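Local coordinates for protein HTH-type dhaKLM operon transcriptional activator DhaS (Lactococcus lactis, PDB 2IU5) that acts as a homodimeric TetR-family DNA-binding protein that, together with DhaQ and in response to dihydroxyacetone, activates transcription of the dhaKLM operon, at residues 71-76 with 87-92; 13-18 with 51-56; 77-82 with 129-134. The protein carries 1 engineered substitution. All coordinates share one frame; numbering follows the deposited sequence.

The three contacts, all partly buried, follow the all-helical TetR fold from its DNA-binding end into the C-terminal region. Contact 1 lies nearest the middle of the chain, its centre about 7 Å from the chain's centre, while the centres of contacts 2 and 3 lie about 19 and 20 Å from it. Helix 57-73 ties them together: contact 1 uses its last turn, contact 2 the loop leading into it, and contact 3 the loop that follows it. Leucines, an isoleucine and one tyrosine face make contact 1; contact 2 mixes aliphatic, aromatic and amide packing; contact 3 adds hydrogen bonds, cation-pi pairs and a water. A Glu71-Lys16 salt bridge joins contacts 1 and 2.

Contact 1 of 3, residues 71-76 with 87-92; sequences ELINDN and LLLLRY
Leu72 and Leu89 mark the closest backbone approach, with their CA atoms 6.1 Å apart where the last turn of helix 57-73 packs on helix 82-95. In the TetR fold this joins the helix that leaves the DNA-binding domain to the first helix of the C-terminal region. Leu72 carries the contact. CD1 sits over one face of the Tyr92 ring, 3.8 Å from the centroid and 25° off the normal, a CH-pi contact displaced toward the CG side. The same methyl touches Leu89 CD1 at 3.8 Å, while CD2 rests against Leu88 CB at 4.1 Å. A leucine suits this place because its forked end lets one methyl meet Tyr92 and Leu89 while the other meets Leu88. Ile73 CD1 comes to Leu89 CD2, and Trp118 of helix 110-132 also packs on Leu89. With CG anti to the backbone N (chi1 166°), Tyr92 carries its ring toward helix 57-73, which it meets in two ways, by the CH-pi contact to Leu72 and by a hydrogen bond from its hydroxyl group to Asp68; Tyr100 of helix 97-106 is a second hydroxyl partner. Across the two segments the nearest approach is Leu72 CD1 to Tyr92 CG, 3.5 Å.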
loop_
_atom_site.group_PDB
_atom_site.type_symbol
_atom_site.label_atom_id
_atom_site.label_comp_id
_atom_site.label_asym_id
_atom_site.label_seq_id
_atom_site.Cartn_x
_atom_site.Cartn_y
_atom_site.Cartn_z
ATOM N N GLU A 71 -7.659 21.036 0.457
ATOM C CA GLU A 71 -7.698 22.063 1.472
ATOM C C GLU A 71 -6.731 21.701 2.582
ATOM O O GLU A 71 -6.025 22.573 3.098
ATOM C CB GLU A 71 -9.113 22.261 1.992
ATOM C CG GLU A 71 -9.957 23.007 0.987
ATOM C CD GLU A 71 -11.176 23.667 1.597
ATOM O OE1 GLU A 71 -11.604 23.217 2.688
ATOM O OE2 GLU A 71 -11.684 24.630 0.966
ATOM N N LEU A 72 -6.707 20.416 2.925
ATOM C CA LEU A 72 -5.911 19.948 4.056
ATOM C C LEU A 72 -4.429 19.930 3.731
ATOM O O LEU A 72 -3.596 20.238 4.598
ATOM C CB LEU A 72 -6.370 18.563 4.505
ATOM C CG LEU A 72 -7.731 18.557 5.209
ATOM C CD1 LEU A 72 -8.352 17.175 5.094
ATOM C CD2 LEU A 72 -7.641 19.001 6.657
ATOM N N ILE A 73 -4.091 19.576 2.499
ATOM C CA ILE A 73 -2.686 19.369 2.147
ATOM C C ILE A 73 -2.078 20.660 1.587
ATOM O O ILE A 73 -0.970 21.036 1.962
ATOM C CB ILE A 73 -2.543 18.142 1.217
ATOM C CG1 ILE A 73 -2.988 16.856 1.950
ATOM C CG2 ILE A 73 -1.116 18.039 0.644
ATOM C CD1 ILE A 73 -3.240 15.709 1.007
ATOM N N ASN A 74 -2.792 21.352 0.702
ATOM C CA ASN A 74 -2.158 22.353 -0.164
ATOM C C ASN A 74 -2.618 23.790 0.051
ATOM O O ASN A 74 -1.867 24.733 -0.191
ATOM C CB ASN A 74 -2.397 21.986 -1.638
ATOM C CG ASN A 74 -1.842 20.624 -2.004
ATOM O OD1 ASN A 74 -2.589 19.723 -2.360
ATOM N ND2 ASN A 74 -0.518 20.479 -1.919
ATOM N N ASP A 75 -3.854 23.959 0.502
ATOM C CA ASP A 75 -4.463 25.286 0.454
ATOM C C ASP A 75 -4.177 26.041 1.740
ATOM O O ASP A 75 -5.041 26.202 2.595
ATOM C CB ASP A 75 -5.964 25.143 0.226
ATOM C CG ASP A 75 -6.625 26.456 -0.164
ATOM O OD1 ASP A 75 -5.989 27.537 -0.083
ATOM O OD2 ASP A 75 -7.812 26.381 -0.564
ATOM N N ASN A 76 -2.943 26.502 1.859
ATOM C CA ASN A 76 -2.545 27.241 3.039
ATOM C C ASN A 76 -1.275 27.962 2.702
ATOM O O ASN A 76 -0.697 27.772 1.619
ATOM C CB ASN A 76 -2.280 26.289 4.192
ATOM C CG ASN A 76 -1.138 25.365 3.892
ATOM O OD1 ASN A 76 -0.004 25.808 3.708
ATOM N ND2 ASN A 76 -1.421 24.073 3.834
ATOM N N LEU A 87 -1.000 16.129 10.528
ATOM C CA LEU A 87 -1.839 16.069 11.731
ATOM C C LEU A 87 -3.286 16.393 11.381
ATOM O O LEU A 87 -4.208 15.667 11.763
ATOM C CB LEU A 87 -1.331 17.006 12.821
ATOM C CG LEU A 87 -2.217 17.061 14.065
ATOM C CD1 LEU A 87 -2.312 15.671 14.698
ATOM C CD2 LEU A 87 -1.619 18.101 15.029
ATOM N N LEU A 88 -3.504 17.480 10.654
ATOM C CA LEU A 88 -4.889 17.845 10.317
ATOM C C LEU A 88 -5.573 16.826 9.417
ATOM O O LEU A 88 -6.777 16.568 9.552
ATOM C CB LEU A 88 -4.960 19.262 9.756
ATOM C CG LEU A 88 -4.490 20.283 10.812
ATOM C CD1 LEU A 88 -4.710 21.699 10.325
ATOM C CD2 LEU A 88 -5.165 20.079 12.186
ATOM N N LEU A 89 -4.830 16.233 8.500
ATOM C CA LEU A 89 -5.384 15.146 7.701
ATOM C C LEU A 89 -5.792 13.935 8.552
ATOM O O LEU A 89 -6.902 13.379 8.395
ATOM C CB LEU A 89 -4.354 14.777 6.637
ATOM C CG LEU A 89 -4.778 13.728 5.637
ATOM C CD1 LEU A 89 -6.048 14.145 4.917
ATOM C CD2 LEU A 89 -3.654 13.450 4.645
ATOM N N LEU A 90 -4.928 13.488 9.464
ATOM C CA LEU A 90 -5.306 12.380 10.340
ATOM C C LEU A 90 -6.537 12.717 11.181
ATOM O O LEU A 90 -7.434 11.887 11.331
ATOM C CB LEU A 90 -4.140 11.967 11.251
ATOM C CG LEU A 90 -2.941 11.441 10.464
ATOM C CD1 LEU A 90 -1.770 11.158 11.429
ATOM C CD2 LEU A 90 -3.285 10.188 9.644
ATOM N N ARG A 91 -6.585 13.921 11.736
ATOM C CA ARG A 91 -7.749 14.358 12.487
ATOM C C ARG A 91 -9.015 14.377 11.640
ATOM O O ARG A 91 -10.078 13.987 12.114
ATOM C CB ARG A 91 -7.512 15.746 13.061
ATOM C CG ARG A 91 -6.658 15.701 14.293
ATOM C CD ARG A 91 -6.646 17.015 15.067
ATOM N NE ARG A 91 -5.717 16.850 16.161
ATOM C CZ ARG A 91 -5.163 17.866 16.808
ATOM N NH1 ARG A 91 -5.465 19.113 16.451
ATOM N NH2 ARG A 91 -4.324 17.632 17.798
ATOM N N TYR A 92 -8.912 14.826 10.401
ATOM C CA TYR A 92 -10.051 14.871 9.493
ATOM C C TYR A 92 -10.556 13.466 9.246
ATOM O O TYR A 92 -11.772 13.208 9.261
ATOM C CB TYR A 92 -9.600 15.519 8.186
ATOM C CG TYR A 92 -10.568 15.331 7.023
ATOM C CD1 TYR A 92 -11.685 16.150 6.880
ATOM C CD2 TYR A 92 -10.346 14.336 6.075
ATOM C CE1 TYR A 92 -12.562 15.975 5.808
ATOM C CE2 TYR A 92 -11.205 14.148 5.008
ATOM C CZ TYR A 92 -12.307 14.970 4.886
ATOM O OH TYR A 92 -13.132 14.748 3.814
#

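Contact 2 of 3, residues 13-18 with 51-56; sequences ITQKII and YNYFQN
Tyr53 receives three residues of the first two turns of helix 13-28: Thr14, Gln15 and Ile18. No hydrogen bond crosses between 13-18 and 51-56; the contact is van der Waals packing. Thr14 offers its methyl, which lies anti to the backbone N, and CG2 comes to 3.5 Å from Tyr53 CE2. In Gln15 a bend at chi2 (92°) turns the amide toward the CD1-CE1 side of the ring, meeting it obliquely. Gln15 NE2 lies 3.3 Å from Tyr53 CD1, with the amide plane inclined 40° to the ring. Glutamine fits here because its methylenes can pack while its amide stays in a partly exposed position: Gln15 CG also meets Phe54 CZ at 4.0 Å. Ile18 is more deeply placed and divides its branches, CD1 touching Tyr53 CD2 at 4.2 Å and CG2 touching Phe54 CE2 at 4.3 Å. In the next shell, Phe54 meets Trp63 edge-to-face and packs on Leu60, both in helix 57-73, and Ile18 also touches Ile39, Met40, Phe50 and Leu60. The loop is anchored at its far end by Asn56, the N-cap of helix 57-73, whose OD1 accepts a hydrogen bond from Glu59 N. Such packing is that of the small helical TetR DNA-binding domain, where helix 13-28 packs against the end of the predicted helix-turn-helix motif.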
loop_
_atom_site.group_PDB
_atom_site.type_symbol
_atom_site.label_atom_id
_atom_site.label_comp_id
_atom_site.label_asym_id
_atom_site.label_seq_id
_atom_site.Cartn_x
_atom_site.Cartn_y
_atom_site.Cartn_z
ATOM N N ILE A 13 -19.012 29.182 -0.894
ATOM C CA ILE A 13 -19.710 29.249 0.386
ATOM C C ILE A 13 -20.841 28.215 0.408
ATOM O O ILE A 13 -20.943 27.396 1.326
ATOM C CB ILE A 13 -20.274 30.664 0.597
ATOM C CG1 ILE A 13 -19.142 31.679 0.775
ATOM C CG2 ILE A 13 -21.286 30.684 1.744
ATOM C CD1 ILE A 13 -19.616 33.133 0.665
ATOM N N THR A 14 -21.693 28.244 -0.613
ATOM C CA THR A 14 -22.875 27.389 -0.585
ATOM C C THR A 14 -22.493 25.927 -0.730
ATOM O O THR A 14 -23.040 25.069 -0.049
ATOM C CB THR A 14 -23.891 27.784 -1.676
ATOM O OG1 THR A 14 -24.291 29.147 -1.477
ATOM C CG2 THR A 14 -25.122 26.885 -1.612
ATOM N N GLN A 15 -21.550 25.642 -1.621
ATOM C CA GLN A 15 -21.050 24.279 -1.762
ATOM C C GLN A 15 -20.567 23.714 -0.441
ATOM O O GLN A 15 -20.841 22.553 -0.123
ATOM C CB GLN A 15 -19.934 24.179 -2.808
ATOM C CG GLN A 15 -20.391 24.537 -4.220
ATOM C CD GLN A 15 -20.185 26.003 -4.571
ATOM O OE1 GLN A 15 -20.390 26.898 -3.753
ATOM N NE2 GLN A 15 -19.775 26.262 -5.806
ATOM N N LYS A 16 -19.848 24.536 0.329
ATOM C CA LYS A 16 -19.295 24.067 1.594
ATOM C C LYS A 16 -20.395 23.746 2.595
ATOM O O LYS A 16 -20.272 22.783 3.361
ATOM C CB LYS A 16 -18.267 25.065 2.155
ATOM C CG LYS A 16 -16.961 24.967 1.409
ATOM C CD LYS A 16 -15.902 25.917 1.959
ATOM C CE LYS A 16 -14.613 25.113 2.125
ATOM N NZ LYS A 16 -13.574 25.727 3.006
ATOM N N ILE A 17 -21.460 24.545 2.586
ATOM C CA ILE A 17 -22.605 24.308 3.467
ATOM C C ILE A 17 -23.304 23.000 3.098
ATOM O O ILE A 17 -23.637 22.180 3.969
ATOM C CB ILE A 17 -23.559 25.508 3.434
ATOM C CG1 ILE A 17 -22.890 26.751 4.017
ATOM C CG2 ILE A 17 -24.865 25.194 4.170
ATOM C CD1 ILE A 17 -23.718 27.983 3.771
ATOM N N ILE A 18 -23.515 22.806 1.797
ATOM C CA ILE A 18 -24.165 21.584 1.317
ATOM C C ILE A 18 -23.294 20.371 1.665
ATOM O O ILE A 18 -23.780 19.369 2.171
ATOM C CB ILE A 18 -24.397 21.676 -0.197
ATOM C CG1 ILE A 18 -25.445 22.750 -0.502
ATOM C CG2 ILE A 18 -24.869 20.341 -0.734
ATOM C CD1 ILE A 18 -25.485 23.088 -1.996
ATOM N N TYR A 51 -29.058 22.252 -7.232
ATOM C CA TYR A 51 -28.806 22.015 -8.661
ATOM C C TYR A 51 -28.084 23.141 -9.389
ATOM O O TYR A 51 -27.727 23.039 -10.579
ATOM C CB TYR A 51 -30.158 21.664 -9.307
ATOM C CG TYR A 51 -30.628 20.379 -8.684
ATOM C CD1 TYR A 51 -30.083 19.159 -9.081
ATOM C CD2 TYR A 51 -31.604 20.381 -7.699
ATOM C CE1 TYR A 51 -30.510 17.967 -8.499
ATOM C CE2 TYR A 51 -32.034 19.193 -7.115
ATOM C CZ TYR A 51 -31.481 17.998 -7.527
ATOM O OH TYR A 51 -31.897 16.811 -6.961
ATOM N N ASN A 52 -27.851 24.237 -8.678
ATOM C CA ASN A 52 -26.952 25.245 -9.214
ATOM C C ASN A 52 -25.529 24.719 -9.142
ATOM O O ASN A 52 -24.644 25.290 -9.775
ATOM C CB ASN A 52 -27.073 26.529 -8.408
ATOM C CG ASN A 52 -28.300 27.336 -8.793
ATOM O OD1 ASN A 52 -28.951 27.935 -7.944
ATOM N ND2 ASN A 52 -28.617 27.351 -10.079
ATOM N N TYR A 53 -25.313 23.643 -8.386
ATOM C CA TYR A 53 -23.958 23.202 -8.054
ATOM C C TYR A 53 -23.668 21.730 -8.345
ATOM O O TYR A 53 -22.565 21.398 -8.770
ATOM C CB TYR A 53 -23.642 23.493 -6.591
ATOM C CG TYR A 53 -23.845 24.943 -6.231
ATOM C CD1 TYR A 53 -22.942 25.912 -6.652
ATOM C CD2 TYR A 53 -24.941 25.344 -5.476
ATOM C CE1 TYR A 53 -23.133 27.251 -6.319
ATOM C CE2 TYR A 53 -25.140 26.677 -5.141
ATOM C CZ TYR A 53 -24.240 27.611 -5.562
ATOM O OH TYR A 53 -24.453 28.933 -5.218
ATOM N N PHE A 54 -24.639 20.849 -8.122
ATOM C CA PHE A 54 -24.404 19.413 -8.255
ATOM C C PHE A 54 -25.605 18.749 -8.876
ATOM O O PHE A 54 -26.720 19.183 -8.627
ATOM C CB PHE A 54 -24.188 18.777 -6.892
ATOM C CG PHE A 54 -23.097 19.433 -6.099
ATOM C CD1 PHE A 54 -21.771 19.254 -6.463
ATOM C CD2 PHE A 54 -23.406 20.219 -5.002
ATOM C CE1 PHE A 54 -20.758 19.864 -5.731
ATOM C CE2 PHE A 54 -22.392 20.827 -4.268
ATOM C CZ PHE A 54 -21.071 20.641 -4.644
ATOM N N GLN A 55 -25.372 17.705 -9.671
ATOM C CA GLN A 55 -26.466 16.991 -10.318
ATOM C C GLN A 55 -27.091 15.951 -9.382
ATOM O O GLN A 55 -28.270 15.609 -9.505
ATOM C CB GLN A 55 -25.964 16.299 -11.587
ATOM C CG GLN A 55 -27.068 15.676 -12.410
ATOM C CD GLN A 55 -26.547 15.079 -13.696
ATOM O OE1 GLN A 55 -25.807 15.722 -14.457
ATOM N NE2 GLN A 55 -26.929 13.836 -13.954
ATOM N N ASN A 56 -26.282 15.452 -8.452
ATOM C CA ASN A 56 -26.673 14.351 -7.603
ATOM C C ASN A 56 -25.619 14.127 -6.527
ATOM O O ASN A 56 -24.612 14.842 -6.473
ATOM C CB ASN A 56 -26.915 13.091 -8.428
ATOM C CG ASN A 56 -25.681 12.675 -9.235
ATOM O OD1 ASN A 56 -24.595 12.630 -8.673
ATOM N ND2 ASN A 56 -25.844 12.376 -10.512
#

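Contact 3 of 3, residues 77-82 with 129-134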
loop_
_atom_site.group_PDB
_atom_site.type_symbol
_atom_site.label_atom_id
_atom_site.label_comp_id
_atom_site.label_asym_id
_atom_site.label_seq_id
_atom_site.Cartn_x
_atom_site.Cartn_y
_atom_site.Cartn_z
ATOM N N SER A 77 -0.848 28.792 3.649
ATOM C CA SER A 77 0.132 29.825 3.394
ATOM C C SER A 77 1.509 29.375 3.860
ATOM O O SER A 77 2.512 30.052 3.672
ATOM C CB SER A 77 -0.292 31.103 4.121
ATOM O OG SER A 77 -1.603 30.924 4.625
ATOM N N ASP A 78 1.568 28.214 4.480
ATOM C CA ASP A 78 2.696 27.940 5.345
ATOM C C ASP A 78 3.967 27.659 4.581
ATOM O O ASP A 78 3.975 26.940 3.586
ATOM C CB ASP A 78 2.371 26.805 6.321
ATOM C CG ASP A 78 1.184 27.131 7.216
ATOM O OD1 ASP A 78 1.350 27.941 8.155
ATOM O OD2 ASP A 78 0.088 26.583 6.983
ATOM N N TYR A 79 5.048 28.241 5.075
ATOM C CA TYR A 79 6.344 27.943 4.556
ATOM C C TYR A 79 6.750 26.529 4.900
ATOM O O TYR A 79 7.287 25.850 4.041
ATOM C CB TYR A 79 7.386 28.914 5.098
ATOM C CG TYR A 79 8.641 28.952 4.267
ATOM C CD1 TYR A 79 8.667 29.656 3.069
ATOM C CD2 TYR A 79 9.795 28.296 4.673
ATOM C CE1 TYR A 79 9.809 29.702 2.295
ATOM C CE2 TYR A 79 10.946 28.339 3.901
ATOM C CZ TYR A 79 10.938 29.046 2.715
ATOM O OH TYR A 79 12.070 29.106 1.930
ATOM N N TYR A 80 6.516 26.072 6.125
ATOM C CA TYR A 80 6.928 24.711 6.469
ATOM C C TYR A 80 5.787 24.000 7.148
ATOM O O TYR A 80 5.630 24.012 8.375
ATOM C CB TYR A 80 8.251 24.637 7.255
ATOM C CG TYR A 80 8.749 23.232 7.594
ATOM C CD1 TYR A 80 9.563 22.521 6.714
ATOM C CD2 TYR A 80 8.401 22.615 8.799
ATOM C CE1 TYR A 80 10.023 21.228 7.024
ATOM C CE2 TYR A 80 8.850 21.339 9.113
ATOM C CZ TYR A 80 9.661 20.646 8.225
ATOM O OH TYR A 80 10.099 19.380 8.555
ATOM N N GLY A 81 4.985 23.379 6.305
ATOM C CA GLY A 81 3.675 23.015 6.749
ATOM C C GLY A 81 3.387 21.534 6.840
ATOM O O GLY A 81 2.351 21.175 7.392
ATOM N N TRP A 82 4.248 20.657 6.324
ATOM C CA TRP A 82 3.780 19.295 6.119
ATOM C C TRP A 82 3.437 18.572 7.414
ATOM O O TRP A 82 2.515 17.753 7.422
ATOM C CB TRP A 82 4.700 18.465 5.254
ATOM C CG TRP A 82 5.963 17.971 5.867
ATOM C CD1 TRP A 82 7.176 18.535 5.726
ATOM C CD2 TRP A 82 6.142 16.813 6.707
ATOM N NE1 TRP A 82 8.130 17.810 6.425
ATOM C CE2 TRP A 82 7.512 16.751 7.031
ATOM C CE3 TRP A 82 5.281 15.833 7.212
ATOM C CZ2 TRP A 82 8.050 15.751 7.837
ATOM C CZ3 TRP A 82 5.827 14.825 8.020
ATOM C CH2 TRP A 82 7.196 14.799 8.319
ATOM N N GLN A 129 10.685 20.257 2.600
ATOM C CA GLN A 129 12.022 19.954 3.082
ATOM C C GLN A 129 13.084 20.679 2.265
ATOM O O GLN A 129 14.054 21.175 2.806
ATOM C CB GLN A 129 12.246 18.444 3.082
ATOM C CG GLN A 129 11.525 17.692 4.184
ATOM C CD GLN A 129 11.830 18.120 5.608
ATOM O OE1 GLN A 129 10.913 18.140 6.441
ATOM N NE2 GLN A 129 13.084 18.457 5.903
ATOM N N GLU A 130 12.895 20.741 0.955
ATOM C CA GLU A 130 13.884 21.367 0.089
ATOM C C GLU A 130 13.981 22.862 0.338
ATOM O O GLU A 130 14.979 23.489 -0.016
ATOM C CB GLU A 130 13.521 21.094 -1.363
ATOM C CG GLU A 130 13.787 19.625 -1.710
ATOM C CD GLU A 130 13.931 19.389 -3.199
ATOM O OE1 GLU A 130 13.279 20.107 -3.989
ATOM O OE2 GLU A 130 14.703 18.480 -3.573
ATOM N N LYS A 131 12.937 23.422 0.945
ATOM C CA LYS A 131 12.989 24.831 1.359
ATOM C C LYS A 131 13.858 25.003 2.607
ATOM O O LYS A 131 14.518 26.029 2.787
ATOM C CB LYS A 131 11.580 25.398 1.614
ATOM C CG LYS A 131 10.710 25.618 0.380
ATOM C CD LYS A 131 9.202 25.570 0.690
ATOM C CE LYS A 131 8.556 26.942 0.592
ATOM N NZ LYS A 131 7.101 26.890 0.246
ATOM N N LYS A 132 13.855 23.996 3.470
ATOM C CA LYS A 132 14.523 24.077 4.763
ATOM C C LYS A 132 16.017 23.733 4.692
ATOM O O LYS A 132 16.846 24.402 5.311
ATOM C CB LYS A 132 13.774 23.161 5.732
ATOM C CG LYS A 132 14.117 23.382 7.184
ATOM C CD LYS A 132 13.119 22.684 8.087
ATOM C CE LYS A 132 12.079 23.651 8.623
ATOM N NZ LYS A 132 12.563 25.062 8.702
ATOM N N SER A 133 16.357 22.696 3.934
ATOM C CA SER A 133 17.694 22.134 3.934
ATOM C C SER A 133 18.097 21.735 2.513
ATOM O O SER A 133 17.272 21.792 1.591
ATOM C CB SER A 133 17.746 20.934 4.877
ATOM O OG SER A 133 19.044 20.802 5.427
ATOM N N ASP A 134 19.357 21.342 2.346
ATOM C CA ASP A 134 19.861 20.848 1.070
ATOM C C ASP A 134 19.975 19.325 1.137
ATOM O O ASP A 134 20.364 18.780 2.164
ATOM C CB ASP A 134 21.217 21.477 0.730
ATOM C CG ASP A 134 21.095 22.908 0.203
ATOM O OD1 ASP A 134 20.014 23.303 -0.286
ATOM O OD2 ASP A 134 22.096 23.651 0.278
HETATM O O HOH W 1 5.115 25.184 1.650
#
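Tyr80 and Trp82 both reach Gln129, so the end of the loop after helix 57-73 and the first residue of helix 82-95 are tied to the last turn of helix 110-132, a helix of the TetR-family C-terminal region. Hydrogen bonds come first. Gln129 OE1 accepts two: from Tyr80 OH at 2.6 Å, tilted 19° from the carbonyl plane, and from Trp82 NE1 at 2.8 Å. The indole bond is nearly straight (170°), lies in its own ring plane and uses a lone pair of the amide oxygen. A bend at chi2 (-57°) turns the Gln129 amide toward both donors, and NE2 bonds Tyr135 OH, so both OE1 and NE2 of this buried side chain are hydrogen-bonded. Aromatic contacts with lysines form the second group. Lys132 CE lies over the centre of the Tyr80 ring, 3.4 Å from the centroid, with NZ farther out in a cation-pi contact at 4.7 Å. Lys131 CE also lies over a face of Tyr79, 3.8 Å from the centroid, and NZ makes an off-centre cation-pi contact. Lysine suits both places: its methylenes pack on a ring while its ammonium adds a cation-pi contact. Water supplies the last link: Lys131 NZ donates to water 1 at 3.0 Å, and that water lies 2.9 Å from Asp78 O.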